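Local structure of Nadp(h)-dependent ketose reductase (Bemisia argentifolii, 1E3J) at residues G264-L269 against D290-F295. The protein probably catalyses the zinc-dependent, NADP(H)-linked interconversion of fructose and sorbitol, as a member of the zinc-containing alcohol dehydrogenase family. Sequence-based numbering, arbitrary orientation.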
ATOM      1  N   GLY A 264      -8.585  -4.423 -13.949  1.00 35.03           N
ATOM      2  CA  GLY A 264      -7.729  -4.080 -12.822  1.00 32.99           C
ATOM      3  C   GLY A 264      -7.883  -2.652 -12.359  1.00 31.02           C
ATOM      4  O   GLY A 264      -7.199  -2.239 -11.447  1.00 31.39           O
ATOM      5  N   GLY A 265      -8.781  -1.906 -12.993  1.00 29.93           N
ATOM      6  CA  GLY A 265      -8.977  -0.509 -12.656  1.00 25.44           C
ATOM      7  C   GLY A 265      -9.991  -0.385 -11.548  1.00 28.68           C
ATOM      8  O   GLY A 265     -10.354  -1.397 -10.925  1.00 28.10           O
ATOM      9  N   THR A 266     -10.473   0.834 -11.335  0.50 26.28           N
ATOM     10  CA  THR A 266     -11.386   1.100 -10.256  0.50 28.21           C
ATOM     11  C   THR A 266     -12.556   2.012 -10.601  0.50 29.63           C
ATOM     12  O   THR A 266     -12.439   2.934 -11.414  0.50 30.46           O
ATOM     13  CB  THR A 266     -10.604   1.762  -9.089  0.50 27.53           C
ATOM     14  OG1 THR A 266      -9.403   1.027  -8.856  0.50 25.33           O
ATOM     15  CG2 THR A 266     -11.432   1.796  -7.823  0.50 24.47           C
ATOM     16  N   LEU A 267     -13.690   1.736  -9.969  1.00 30.12           N
ATOM     17  CA  LEU A 267     -14.871   2.558 -10.137  1.00 30.51           C
ATOM     18  C   LEU A 267     -15.104   3.177  -8.773  1.00 28.80           C
ATOM     19  O   LEU A 267     -15.321   2.440  -7.812  1.00 29.23           O
ATOM     20  CB  LEU A 267     -16.048   1.656 -10.509  1.00 32.61           C
ATOM     21  CG  LEU A 267     -17.430   2.333 -10.460  1.00 35.53           C
ATOM     22  CD1 LEU A 267     -17.442   3.586 -11.317  1.00 37.21           C
ATOM     23  CD2 LEU A 267     -18.491   1.333 -10.974  1.00 38.10           C
ATOM     24  N   MET A 268     -15.031   4.502  -8.688  1.00 27.76           N
ATOM     25  CA  MET A 268     -15.225   5.219  -7.455  1.00 31.47           C
ATOM     26  C   MET A 268     -16.680   5.678  -7.435  1.00 35.17           C
ATOM     27  O   MET A 268     -17.139   6.297  -8.404  1.00 34.10           O
ATOM     28  CB  MET A 268     -14.353   6.467  -7.394  1.00 32.86           C
ATOM     29  CG  MET A 268     -12.881   6.218  -7.531  1.00 38.97           C
ATOM     30  SD  MET A 268     -12.345   5.052  -6.272  1.00 45.27           S
ATOM     31  CE  MET A 268     -13.027   5.818  -4.753  1.00 39.22           C
ATOM     32  N   LEU A 269     -17.395   5.361  -6.353  1.00 34.32           N
ATOM     33  CA  LEU A 269     -18.798   5.765  -6.189  1.00 37.27           C
ATOM     34  C   LEU A 269     -18.811   7.026  -5.338  1.00 40.30           C
ATOM     35  O   LEU A 269     -18.420   6.999  -4.156  1.00 39.65           O
ATOM     36  CB  LEU A 269     -19.595   4.692  -5.460  1.00 34.59           C
ATOM     37  CG  LEU A 269     -19.585   3.368  -6.212  1.00 36.55           C
ATOM     38  CD1 LEU A 269     -20.212   2.323  -5.342  1.00 35.40           C
ATOM     39  CD2 LEU A 269     -20.325   3.521  -7.541  1.00 31.49           C
ATOM     40  N   ASP A 290     -12.351  -3.024  -9.124  1.00 33.92           N
ATOM     41  CA  ASP A 290     -12.716  -2.803  -7.758  1.00 34.13           C
ATOM     42  C   ASP A 290     -13.741  -1.664  -7.738  1.00 34.99           C
ATOM     43  O   ASP A 290     -13.685  -0.755  -8.566  1.00 34.66           O
ATOM     44  CB  ASP A 290     -11.506  -2.393  -6.924  1.00 35.64           C
ATOM     45  CG  ASP A 290     -10.481  -3.539  -6.748  1.00 39.95           C
ATOM     46  OD1 ASP A 290     -10.826  -4.738  -6.922  1.00 43.13           O
ATOM     47  OD2 ASP A 290      -9.314  -3.230  -6.425  1.00 42.74           O
ATOM     48  N   ILE A 291     -14.696  -1.731  -6.816  1.00 34.40           N
ATOM     49  CA  ILE A 291     -15.682  -0.683  -6.679  1.00 35.88           C
ATOM     50  C   ILE A 291     -15.465  -0.067  -5.292  1.00 38.36           C
ATOM     51  O   ILE A 291     -15.690  -0.727  -4.269  1.00 39.15           O
ATOM     52  CB  ILE A 291     -17.095  -1.238  -6.792  1.00 35.37           C
ATOM     53  CG1 ILE A 291     -17.279  -1.896  -8.173  1.00 34.48           C
ATOM     54  CG2 ILE A 291     -18.108  -0.113  -6.555  1.00 33.01           C
ATOM     55  CD1 ILE A 291     -18.387  -2.932  -8.224  1.00 33.53           C
ATOM     56  N   LYS A 292     -15.015   1.185  -5.257  1.00 39.10           N
ATOM     57  CA  LYS A 292     -14.729   1.855  -3.979  1.00 42.06           C
ATOM     58  C   LYS A 292     -15.602   3.054  -3.738  1.00 44.07           C
ATOM     59  O   LYS A 292     -15.870   3.844  -4.642  1.00 45.69           O
ATOM     60  CB  LYS A 292     -13.263   2.302  -3.908  1.00 40.78           C
ATOM     61  CG  LYS A 292     -12.271   1.174  -4.044  1.00 42.79           C
ATOM     62  CD  LYS A 292     -10.859   1.667  -3.770  1.00 47.96           C
ATOM     63  CE  LYS A 292      -9.855   0.530  -3.900  1.00 50.28           C
ATOM     64  NZ  LYS A 292      -8.461   0.997  -3.689  1.00 51.88           N
ATOM     65  N   SER A 293     -16.045   3.186  -2.497  1.00 45.19           N
ATOM     66  CA  SER A 293     -16.895   4.286  -2.094  1.00 44.60           C
ATOM     67  C   SER A 293     -16.020   5.404  -1.578  1.00 44.06           C
ATOM     68  O   SER A 293     -14.907   5.188  -1.093  1.00 45.13           O
ATOM     69  CB  SER A 293     -17.804   3.851  -0.960  1.00 46.88           C
ATOM     70  OG  SER A 293     -18.245   2.528  -1.148  1.00 52.48           O
ATOM     71  N   VAL A 294     -16.540   6.607  -1.663  1.00 42.85           N
ATOM     72  CA  VAL A 294     -15.822   7.777  -1.214  1.00 43.55           C
ATOM     73  C   VAL A 294     -16.790   8.415  -0.251  1.00 43.39           C
ATOM     74  O   VAL A 294     -17.922   8.680  -0.616  1.00 42.30           O
ATOM     75  CB  VAL A 294     -15.619   8.749  -2.348  1.00 44.46           C
ATOM     76  CG1 VAL A 294     -14.861   9.960  -1.860  1.00 49.41           C
ATOM     77  CG2 VAL A 294     -14.922   8.068  -3.480  1.00 46.62           C
ATOM     78  N   PHE A 295     -16.383   8.619   0.992  1.00 42.88           N
ATOM     79  CA  PHE A 295     -17.294   9.264   1.918  1.00 40.93           C
ATOM     80  C   PHE A 295     -16.680  10.552   2.434  1.00 41.34           C
ATOM     81  O   PHE A 295     -15.856  10.538   3.371  1.00 40.05           O
ATOM     82  CB  PHE A 295     -17.613   8.360   3.080  1.00 42.72           C
ATOM     83  CG  PHE A 295     -18.617   8.940   4.004  1.00 43.75           C
ATOM     84  CD1 PHE A 295     -19.909   9.235   3.533  1.00 44.74           C
ATOM     85  CD2 PHE A 295     -18.278   9.238   5.324  1.00 42.98           C
ATOM     86  CE1 PHE A 295     -20.851   9.816   4.365  1.00 46.56           C
ATOM     87  CE2 PHE A 295     -19.203   9.816   6.179  1.00 46.06           C
ATOM     88  CZ  PHE A 295     -20.503  10.113   5.706  1.00 48.24           C
TER
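Met-268 curls over Lys-292 on one face of a parallel strand pair: its chain, bent at chi2 (-56°) and chi3 (-51°), lays SD 3.7 Å and CE 3.6 Å from Lys-292 CB. CE also meets Val-294 CG2, at a modelled spacing shorter than usual and doubtful in its exact value. The extended lysine chain leads its amine away. On the opposite face, which also holds Leu-267 and Ser-293, Leu-269 slants over Ile-291, CG to CG2 3.8 Å; chi1 of Ile-291 (-60°) puts that methyl anti to its backbone N. Five backbone hydrogen bonds fix the register, running from Asp-290 N to Gly-265 O (3.1 Å) through the short Leu-269 N to Lys-292 O (2.7 Å) to Val-294 N with Leu-269 O. Helix 151-164 covers the Met-268 and Val-294 side, helix 251-260 packs on Leu-267, and strand 243-246 bonds to the far edge of 266-269. Asp-290 OD2 forms a salt bridge with Arg-163 of the second subunit, Ser-293 OG is hydrogen-bonded to Ile-289 O of the second subunit, and the Ile-291 backbone hydrogen-bonds to that subunit too. These are the last two strands of the parallel Rossmann sheet, six-stranded within the chain, order 3-2-1-4-5-6, with 290-293 at the subunit interface, as in dimers of medium-chain alcohol dehydrogenases.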